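Local atomic coordinates of uncharacterized protein (Alicyclobacillus acidocaldarius subsp. acidocaldarius, PDB entry 3RAG), a protein that is of unknown function but has a von Willebrand factor A-type fold with a sodium ion bound at a site that may serve ligand binding. Residues M86-Q89 against T90-M93; L161-S164 against L165-R168; A145-R148 against D149-P152; Q55-Q58 against E59-S62. One frame throughout, in Å; residues are numbered along the deposited sequence.

Contact 1 (M86-Q89 against T90-M93); sequences MTHQ and TMQM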
# COMPACT_ATOMS: atom_id res chain seq x y z
N MSE A 86 -0.82 -2.53 8.91
CA MSE A 86 -0.73 -1.17 8.39
C MSE A 86 -1.89 -0.90 7.44
O MSE A 86 -2.45 0.20 7.45
CB MSE A 86 0.60 -0.93 7.64
CG MSE A 86 1.85 -0.92 8.51
SE MSE A 86 3.39 -0.96 7.48
CE MSE A 86 2.76 -0.87 5.92
N THR A 87 -2.21 -1.90 6.62
CA THR A 87 -3.25 -1.75 5.60
C THR A 87 -4.57 -1.47 6.32
O THR A 87 -5.27 -0.51 6.00
CB THR A 87 -3.35 -2.99 4.70
OG1 THR A 87 -2.10 -3.17 4.03
CG2 THR A 87 -4.46 -2.85 3.64
N HIS A 88 -4.88 -2.29 7.32
CA HIS A 88 -6.10 -2.04 8.10
C HIS A 88 -6.11 -0.72 8.88
O HIS A 88 -7.11 0.01 8.88
CB HIS A 88 -6.42 -3.25 9.00
CG HIS A 88 -6.98 -4.41 8.24
ND1 HIS A 88 -8.24 -4.41 7.69
CD2 HIS A 88 -6.44 -5.61 7.92
CE1 HIS A 88 -8.46 -5.55 7.07
NE2 HIS A 88 -7.38 -6.31 7.20
N GLN A 89 -5.00 -0.38 9.53
CA GLN A 89 -5.00 0.83 10.31
C GLN A 89 -5.12 2.09 9.44
O GLN A 89 -5.84 3.01 9.80
CB GLN A 89 -3.78 0.87 11.25
CG GLN A 89 -3.73 2.03 12.17
CD GLN A 89 -2.61 1.87 13.20
OE1 GLN A 89 -2.15 0.75 13.46
NE2 GLN A 89 -2.17 2.99 13.78
N THR A 90 -4.43 2.14 8.31
CA THR A 90 -4.55 3.30 7.43
C THR A 90 -5.93 3.35 6.72
O THR A 90 -6.48 4.43 6.53
CB THR A 90 -3.37 3.40 6.37
OG1 THR A 90 -3.31 2.19 5.59
CG2 THR A 90 -2.02 3.63 7.07
N MSE A 91 -6.48 2.19 6.35
CA MSE A 91 -7.85 2.13 5.80
C MSE A 91 -8.83 2.69 6.84
O MSE A 91 -9.69 3.52 6.53
CB MSE A 91 -8.23 0.68 5.36
CG MSE A 91 -9.71 0.47 4.88
SE MSE A 91 -9.98 -0.99 3.78
CE MSE A 91 -8.40 -1.78 4.12
N GLN A 92 -8.66 2.27 8.08
CA GLN A 92 -9.52 2.77 9.15
C GLN A 92 -9.43 4.29 9.30
O GLN A 92 -10.44 4.97 9.37
CB GLN A 92 -9.22 2.10 10.48
CG GLN A 92 -10.14 2.61 11.60
CD GLN A 92 -9.84 2.00 12.96
OE1 GLN A 92 -8.72 1.56 13.23
NE2 GLN A 92 -10.85 1.99 13.82
N MSE A 93 -8.21 4.84 9.34
CA MSE A 93 -8.05 6.28 9.44
C MSE A 93 -8.67 7.05 8.27
O MSE A 93 -9.31 8.09 8.45
CB MSE A 93 -6.57 6.66 9.65
CG MSE A 93 -6.08 6.34 11.07
SE MSE A 93 -4.33 6.72 11.43
CE MSE A 93 -3.48 5.51 10.45
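Thr90 and Met86 meet one turn apart on the long helix 79-106, a worked case of alpha-helical i to i+4 pairing on a flank of a Rossmann-like alpha/beta sheet. Thr90 N donates to Met86 O at 2.9 Å in a nearly straight bond (169°). With chi1 at 56°, the Thr90 hydroxyl sits between its own backbone N and carbonyl carbon, and OG1 comes within 2.9 Å of the same Met86 O. Thr90 OG1 is also hydrogen-bonded to Asn42 OD1 of strand 40-46, and its one proton may serve either acceptor. A valine here would keep the bulk at the sheet, but the Asn42 carboxamide would probably be left without its hydroxyl mate.

Met91, a selenomethionine, follows on the neighbouring face. Its N bonds to Thr87 O, and its terminal CE swings back across the Thr87 side chain, 4.1 Å from Thr87 CG2. The same methyl lies obliquely beside the His88 ring, whose ND1 is hydrogen-bonded to Glu130 OE2 of helix 116-132. Thr87 OG1 in turn is satisfied by Ala83 O, a turn earlier.

Gln92 N continues the ladder to His88 O at 2.9 Å. The Gln92 chain runs extended, reaching Met123 and Glu130 of helix 116-132, while its CB rests 3.4 Å from His88 O.

Met93 N closes the series on Gln89 O. Turned about its CG-SE bond (chi3 -69°), the Met93 chain doubles back, setting CE 3.9 Å from Gln89 CG and 3.5 Å from Gln89 O.

Contact 2 (L161-S164 against L165-R168); sequences LALS and LKVR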
# COMPACT_ATOMS: atom_id res chain seq x y z
N LEU A 161 -0.82 -11.69 2.69
CA LEU A 161 -1.55 -10.43 2.79
C LEU A 161 -2.82 -10.52 1.97
O LEU A 161 -3.91 -10.19 2.45
CB LEU A 161 -0.68 -9.26 2.31
CG LEU A 161 -1.31 -7.88 2.17
CD1 LEU A 161 -1.82 -7.36 3.53
CD2 LEU A 161 -0.25 -6.91 1.62
N ALA A 162 -2.69 -10.98 0.73
CA ALA A 162 -3.83 -11.06 -0.15
C ALA A 162 -4.85 -12.04 0.40
O ALA A 162 -6.05 -11.80 0.34
CB ALA A 162 -3.39 -11.45 -1.58
N LEU A 163 -4.37 -13.17 0.92
CA LEU A 163 -5.29 -14.15 1.47
C LEU A 163 -6.06 -13.56 2.65
O LEU A 163 -7.27 -13.78 2.79
CB LEU A 163 -4.57 -15.44 1.86
CG LEU A 163 -4.05 -16.27 0.68
CD1 LEU A 163 -3.37 -17.52 1.18
CD2 LEU A 163 -5.17 -16.63 -0.30
N SER A 164 -5.37 -12.81 3.51
CA SER A 164 -6.04 -12.23 4.68
C SER A 164 -7.08 -11.17 4.28
O SER A 164 -8.14 -11.07 4.88
CB SER A 164 -5.03 -11.63 5.65
OG SER A 164 -4.55 -10.39 5.15
N LEU A 165 -6.76 -10.37 3.26
CA LEU A 165 -7.69 -9.34 2.79
C LEU A 165 -8.93 -9.91 2.11
O LEU A 165 -9.98 -9.27 2.08
CB LEU A 165 -6.97 -8.34 1.87
CG LEU A 165 -5.86 -7.52 2.53
CD1 LEU A 165 -5.08 -6.77 1.46
CD2 LEU A 165 -6.39 -6.53 3.62
N LYS A 166 -8.82 -11.12 1.57
CA LYS A 166 -9.93 -11.72 0.84
C LYS A 166 -11.09 -12.09 1.77
O LYS A 166 -12.20 -12.32 1.32
CB LYS A 166 -9.45 -12.96 0.06
CG LYS A 166 -10.22 -13.22 -1.23
CD LYS A 166 -9.51 -14.22 -2.16
CE LYS A 166 -9.42 -15.61 -1.53
NZ LYS A 166 -9.02 -16.67 -2.51
N VAL A 167 -10.80 -12.17 3.06
CA VAL A 167 -11.80 -12.47 4.08
C VAL A 167 -12.88 -11.37 4.13
O VAL A 167 -14.04 -11.65 4.42
CB VAL A 167 -11.12 -12.60 5.47
CG1 VAL A 167 -12.15 -12.71 6.57
CG2 VAL A 167 -10.18 -13.80 5.47
N ARG A 168 -12.49 -10.13 3.86
CA ARG A 168 -13.40 -8.98 3.84
C ARG A 168 -14.57 -9.22 2.90
O ARG A 168 -14.43 -9.93 1.91
CB ARG A 168 -12.67 -7.71 3.36
CG ARG A 168 -11.54 -7.19 4.26
CD ARG A 168 -11.06 -5.80 3.76
NE ARG A 168 -11.40 -5.65 2.34
CZ ARG A 168 -12.13 -4.66 1.84
NH1 ARG A 168 -12.60 -3.68 2.62
NH2 ARG A 168 -12.39 -4.65 0.56
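Leu161 and Leu165 are joined by the last sound turn of helix 151-165, Leu165 N giving to Leu161 O at 3.0 Å, after which Lys166 N shares weak bonds with Ala162 O and Leu163 O, Val167 N reaches Ser164 O weakly, and Leu165 to Arg168 form a type I turn. The two leucine side chains cross at a slant, Leu161 CD1 touching Leu165 CD1 at 3.9 Å, and both lie on Leu137 of strand 135-142. Ser164 turns its hydroxyl back over the helix: with chi1 at 76°, OG lies between its own N and carbonyl carbon and donates to Leu161 O at 2.8 Å. That carbonyl oxygen is therefore gripped twice, by Ser164 OG and by Leu165 N. An alanine here would remove the hydroxyl, and Leu161 O would probably be left with the single backbone donor at a point where the helix is already giving way. Lys166 leads its ammonium group off to a salt bridge with Glu196, and Val167 CB rests against Ser164 O at 3.4 Å. Arg168 NH1 and NH2 bond instead to the carbonyls of Glu130 and Val133. With its own last backbone bonds weak, the helix end is thus likely to depend on apolar packing against the sheet and on the bonds Lys166 and Arg168 make to neighbouring parts of the fold.

Contact 3 (A145-R148 against D149-P152); sequences ASMR and DKIP. With NA (sodium ion), chain C.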
# COMPACT_ATOMS: atom_id res chain seq x y z
N ALA A 145 19.59 -5.92 -6.11
CA ALA A 145 20.46 -7.06 -5.84
C ALA A 145 20.48 -7.47 -4.37
O ALA A 145 20.49 -8.65 -4.05
CB ALA A 145 21.90 -6.79 -6.36
N SER A 146 20.48 -6.49 -3.47
CA SER A 146 20.58 -6.84 -2.06
C SER A 146 19.33 -7.53 -1.53
O SER A 146 19.33 -8.05 -0.42
CB SER A 146 20.89 -5.61 -1.22
OG SER A 146 19.76 -4.77 -1.22
N MSE A 147 18.25 -7.54 -2.31
CA MSE A 147 16.99 -8.15 -1.86
C MSE A 147 17.00 -9.68 -1.99
O MSE A 147 16.04 -10.34 -1.58
CB MSE A 147 15.78 -7.60 -2.65
CG MSE A 147 15.24 -6.23 -2.16
SE MSE A 147 14.36 -6.21 -0.54
CE MSE A 147 12.98 -7.30 -0.92
N ARG A 148 18.07 -10.24 -2.55
CA ARG A 148 18.03 -11.65 -2.99
C ARG A 148 17.60 -12.59 -1.86
O ARG A 148 16.78 -13.48 -2.07
CB ARG A 148 19.40 -12.09 -3.56
CG ARG A 148 19.32 -13.41 -4.33
CD ARG A 148 20.60 -13.63 -5.15
NE ARG A 148 20.68 -12.69 -6.28
CZ ARG A 148 21.66 -11.81 -6.47
NH1 ARG A 148 22.66 -11.72 -5.61
NH2 ARG A 148 21.64 -11.01 -7.53
N ASP A 149 18.12 -12.37 -0.67
CA ASP A 149 17.80 -13.30 0.42
C ASP A 149 16.52 -12.97 1.17
O ASP A 149 16.12 -13.69 2.06
CB ASP A 149 18.93 -13.34 1.41
CG ASP A 149 20.11 -14.12 0.90
OD1 ASP A 149 19.92 -15.08 0.11
OD2 ASP A 149 21.22 -13.75 1.31
N LYS A 150 15.89 -11.85 0.82
CA LYS A 150 14.65 -11.45 1.48
C LYS A 150 13.48 -11.84 0.62
O LYS A 150 12.37 -11.98 1.11
CB LYS A 150 14.65 -9.93 1.71
CG LYS A 150 15.83 -9.50 2.62
CD LYS A 150 16.10 -8.01 2.58
CE LYS A 150 17.38 -7.69 3.35
NZ LYS A 150 18.47 -7.14 2.48
N ILE A 151 13.74 -12.03 -0.67
CA ILE A 151 12.66 -12.29 -1.63
C ILE A 151 11.78 -13.51 -1.29
O ILE A 151 10.56 -13.41 -1.36
CB ILE A 151 13.19 -12.33 -3.11
CG1 ILE A 151 13.39 -10.90 -3.64
CG2 ILE A 151 12.16 -13.05 -4.03
CD1 ILE A 151 14.15 -10.87 -5.01
N PRO A 152 12.37 -14.64 -0.89
CA PRO A 152 11.46 -15.75 -0.58
C PRO A 152 10.48 -15.42 0.54
O PRO A 152 9.31 -15.81 0.47
CB PRO A 152 12.42 -16.89 -0.19
CG PRO A 152 13.69 -16.58 -1.01
CD PRO A 152 13.79 -15.06 -0.89
NA NA C . 18.50 -2.64 -1.82
O HOH W 1 20.49 -10.77 -0.14
O HOH W 2 16.68 -0.94 -2.13
O HOH W 3 20.28 -0.43 -1.49
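Arg148 and Asp149 bring two flat groups to this turn, but their charged atoms are not in contact, Arg148 NE lying 6.9 Å from Asp149 OD1. The guanidinium bends back along its own segment, taking Ala145 O 4.0 Å above one face, offset toward the rim. Arg148 NH2 makes a weak hydrogen bond to Ala208 O. The flat peptide carbonyls are used more fully. Met147 O receives Ile151 N nearly along its C=O axis at 3.0 Å, and Lys150 N from above its plane at 2.8 Å. Ser146 O is met from above its plane by Lys150 NZ at 3.2 Å, and a water links the same oxygen to Asp149 N.

Lys150 passes the selenomethionine Met147 at about a right angle, its CD 4.0 Å from Met147 SE. Its ammonium group also forms a salt bridge with Asp18 OD2, a second-shell link, since Asp18 binds the sodium ion. Ser146 OG is a direct ligand at 2.5 Å, joined by Asp18, Ser144 and two waters. The Asp-x-Ser-x-Ser sequence is consistent with the metal-ion-dependent adhesion site of the von Willebrand A family, occupied here by sodium.

The turn lies between strand 135-142 and the start of helix 151-165; Met147 and Lys150 rest on Ile46 of strand 40-46, and Ile151 touches the loop at Ala208.

Contact 4 (Q55-Q58 against E59-S62); sequences QGYQ and EAHS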
# COMPACT_ATOMS: atom_id res chain seq x y z
N GLN A 55 20.76 0.01 4.15
CA GLN A 55 19.43 0.05 4.71
C GLN A 55 19.12 1.40 5.37
O GLN A 55 18.95 1.49 6.59
CB GLN A 55 19.20 -1.11 5.69
CG GLN A 55 18.73 -2.42 4.98
CD GLN A 55 19.86 -3.17 4.28
OE1 GLN A 55 19.77 -3.48 3.08
NE2 GLN A 55 20.92 -3.47 5.02
N GLY A 56 19.09 2.46 4.57
CA GLY A 56 18.71 3.76 5.11
C GLY A 56 17.23 3.99 4.92
O GLY A 56 16.71 3.87 3.80
N TYR A 57 16.53 4.32 6.00
CA TYR A 57 15.09 4.49 5.96
C TYR A 57 14.58 5.91 6.25
O TYR A 57 13.42 6.08 6.54
CB TYR A 57 14.38 3.46 6.86
CG TYR A 57 14.63 2.06 6.36
CD1 TYR A 57 14.35 1.73 5.04
CD2 TYR A 57 15.19 1.08 7.18
CE1 TYR A 57 14.62 0.45 4.54
CE2 TYR A 57 15.46 -0.20 6.70
CZ TYR A 57 15.15 -0.51 5.37
OH TYR A 57 15.40 -1.78 4.87
N GLN A 58 15.45 6.92 6.19
CA GLN A 58 14.93 8.29 6.26
C GLN A 58 13.94 8.45 5.11
O GLN A 58 12.81 8.89 5.31
CB GLN A 58 16.04 9.34 6.11
CG GLN A 58 17.07 9.40 7.23
CD GLN A 58 16.49 9.94 8.55
OE1 GLN A 58 15.34 10.40 8.61
NE2 GLN A 58 17.28 9.88 9.60
N GLU A 59 14.37 8.09 3.90
CA GLU A 59 13.51 8.27 2.73
C GLU A 59 12.18 7.55 2.91
O GLU A 59 11.12 8.09 2.60
CB GLU A 59 14.20 7.75 1.46
CG GLU A 59 13.40 8.05 0.20
CD GLU A 59 14.05 7.44 -1.01
OE1 GLU A 59 14.71 8.17 -1.79
OE2 GLU A 59 13.94 6.20 -1.15
N ALA A 60 12.23 6.32 3.39
CA ALA A 60 10.98 5.57 3.65
C ALA A 60 10.01 6.37 4.53
O ALA A 60 8.81 6.43 4.25
CB ALA A 60 11.27 4.21 4.30
N HIS A 61 10.53 6.99 5.58
CA HIS A 61 9.70 7.81 6.46
C HIS A 61 9.13 9.02 5.70
O HIS A 61 7.95 9.36 5.87
CB HIS A 61 10.47 8.23 7.73
CG HIS A 61 10.34 7.24 8.84
ND1 HIS A 61 11.33 6.33 9.17
CD2 HIS A 61 9.30 6.96 9.65
CE1 HIS A 61 10.91 5.57 10.16
NE2 HIS A 61 9.68 5.92 10.47
N SER A 62 9.97 9.65 4.88
CA SER A 62 9.51 10.80 4.10
C SER A 62 8.48 10.41 3.05
O SER A 62 7.56 11.18 2.76
CB SER A 62 10.70 11.50 3.44
OG SER A 62 11.56 11.99 4.45
O HOH W 4 14.23 4.44 2.69
O HOH W 5 12.82 11.18 7.06
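Tyr57 meets Ala60 first at CB, 4.1 Å from Ala60 CB. With CG anti to its carbonyl carbon (chi1 -64°), the ring runs back from the helix start, and CD1 meets the Ala60 methyl at 4.0 Å in an oblique approach. Farther out, the Gln55 backbone carbon sits over one ring face, offset toward the rim. The tip, OH, is hydrogen-bonded to Ile46 O at the end of strand 40-46, so the phenol is held to the sheet while its root borders the helix.

Tyr57 is the N-cap residue of helix 58-66, the helical arm of a beta-alpha-beta crossover between the parallel strands 40-46 and 71-74. Its carbonyl oxygen takes His61 N at 3.2 Å, and the His61 ring adds a second, weak bond from its edge, ND1 standing 3.4 Å from Tyr57 O with the oxygen near the ring plane. Ala60 N, one of the first-turn amides, is met instead by a water that donates in turn to Gly56 O, both links 2.8 Å long.

Glu59 sends its extended chain away to Ser21 OG. One residue on from the cap, Gln58 O receives Ser62 N at 3.0 Å nearly head-on. A second water donates to Gln58 O at 2.9 Å and accepts a hydrogen bond from Ser62 OG.

How the contacts relate
All four contacts are local, but only contact 1 lies wholly within a helix; contact 2 ends one, and contacts 3 and 4 lead into one. Contacts 1 to 3 are partly buried, contact 4 a surface contact. Contacts 1 and 2 meet directly: His88 NE2 packs on Leu165 CD2 at 3.7 Å, and selenomethionine Met91 lies beside Arg168. There apolar packing is mixed with polar links to neighbouring elements. Contacts 3 and 4 lie toward the sodium site, with Lys150 packing beside Gln55, and waters bridge backbone atoms at both helix starts. Helix 151-165 links contact 3 with contact 2, centres about 24 Å apart. Contact 3 alone supplies a metal ligand.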